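PDB 4CCS: CBIX from Paracoccus pantotrophus, which probably inserts ferrous iron into sirohydrochlorin as the terminal, chelatase-type enzyme of siroheme biosynthesis in denitrifying bacteria. Local coordinates for residues A[189-192]-A[193-196]. Residues are numbered along the deposited sequence; the frame is centred on the assembly and turned at random.
Sequences TDDL and PAAL
The carboxylate of Asp191 turns one face to Ala194: CB of Ala194 stands over the plane, 3.4 Å from OD2 of Asp191, and N of Ala194 lies on the same side, 3.5 Å from OD1. Beyond OD1, well away from that overhead position, comes CD of the Pro193 ring, 3.8 Å from this oxygen. The torsion responsible sets CG of Asp191 anti to its own backbone N (chi1 -161°), beside the carbonyl carbon and thus toward the new helix. Asp191 leaves helical backbone angles after helix 184-189, with a positive phi (47°), and sits at the N-cap position of helix 192-199. Its carbonyl oxygen receives two weak bonds, from N of Ala194 (3.2 Å) and N of Ala195 (3.4 Å). The first full helical turn is firmer: N of Leu196 donates to O of Leu192 at 2.8 Å, with an N-H...O angle of 165°. Leu192 and Leu196 are buried; Leu196 packs on Ile164 of helix 164-167, while Leu192 meets Ile158. One residue earlier than Asp191, OD2 of Asp190 hydrogen-bonds to ND1 of His127. An acidic group beside the amino end of a helix should interact favourably with its dipole, which would tend to stabilise a carboxylate at Asp191.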
loop_
_atom_site.group_PDB
_atom_site.type_symbol
_atom_site.label_atom_id
_atom_site.label_comp_id
_atom_site.label_asym_id
_atom_site.label_seq_id
_atom_site.Cartn_x
_atom_site.Cartn_y
_atom_site.Cartn_z
ATOM N N THR A 189 -7.777 3.792 -9.853
ATOM C CA THR A 189 -7.625 5.190 -10.331
ATOM C C THR A 189 -6.437 5.366 -11.302
ATOM O O THR A 189 -6.565 6.065 -12.314
ATOM C CB THR A 189 -7.517 6.140 -9.136
ATOM O OG1 THR A 189 -8.734 6.077 -8.392
ATOM C CG2 THR A 189 -7.204 7.602 -9.528
ATOM N N ASP A 190 -5.301 4.723 -11.005
ATOM C CA ASP A 190 -4.088 4.857 -11.808
ATOM C C ASP A 190 -4.109 4.112 -13.140
ATOM O O ASP A 190 -3.248 4.382 -13.992
ATOM C CB ASP A 190 -2.862 4.478 -10.983
ATOM C CG ASP A 190 -2.377 5.599 -10.079
ATOM O OD1 ASP A 190 -3.067 6.650 -9.995
ATOM O OD2 ASP A 190 -1.329 5.433 -9.461
ATOM N N ASP A 191 -5.100 3.221 -13.351
ATOM C CA ASP A 191 -5.280 2.481 -14.605
ATOM C C ASP A 191 -3.977 1.852 -15.142
ATOM O O ASP A 191 -3.548 2.126 -16.273
ATOM C CB ASP A 191 -5.965 3.374 -15.662
ATOM C CG ASP A 191 -6.606 2.638 -16.829
ATOM O OD1 ASP A 191 -6.564 1.387 -16.843
ATOM O OD2 ASP A 191 -7.110 3.318 -17.751
ATOM N N LEU A 192 -3.348 1.009 -14.309
ATOM C CA LEU A 192 -2.139 0.265 -14.679
ATOM C C LEU A 192 -2.346 -0.597 -15.933
ATOM O O LEU A 192 -1.412 -0.664 -16.737
ATOM C CB LEU A 192 -1.658 -0.627 -13.517
ATOM C CG LEU A 192 -0.603 -0.051 -12.590
ATOM C CD1 LEU A 192 -1.133 1.142 -11.825
ATOM C CD2 LEU A 192 -0.145 -1.111 -11.604
ATOM N N PRO A 193 -3.552 -1.227 -16.144
ATOM C CA PRO A 193 -3.718 -2.017 -17.375
ATOM C C PRO A 193 -3.478 -1.223 -18.655
ATOM O O PRO A 193 -2.813 -1.745 -19.539
ATOM C CB PRO A 193 -5.139 -2.553 -17.260
ATOM C CG PRO A 193 -5.316 -2.732 -15.803
ATOM C CD PRO A 193 -4.658 -1.527 -15.202
ATOM N N ALA A 194 -3.917 0.052 -18.716
ATOM C CA ALA A 194 -3.719 0.914 -19.885
ATOM C C ALA A 194 -2.236 1.258 -20.095
ATOM O O ALA A 194 -1.765 1.263 -21.233
ATOM C CB ALA A 194 -4.546 2.193 -19.749
ATOM N N ALA A 195 -1.507 1.543 -18.992
ATOM C CA ALA A 195 -0.079 1.892 -19.019
ATOM C C ALA A 195 0.750 0.682 -19.437
ATOM O O ALA A 195 1.663 0.812 -20.244
ATOM C CB ALA A 195 0.353 2.374 -17.642
ATOM N N LEU A 196 0.414 -0.503 -18.912
ATOM C CA LEU A 196 1.134 -1.727 -19.253
ATOM C C LEU A 196 0.814 -2.173 -20.669
ATOM O O LEU A 196 1.677 -2.751 -21.320
ATOM C CB LEU A 196 0.856 -2.851 -18.228
ATOM C CG LEU A 196 1.395 -2.590 -16.813
ATOM C CD1 LEU A 196 0.812 -3.559 -15.825
ATOM C CD2 LEU A 196 2.913 -2.657 -16.770
#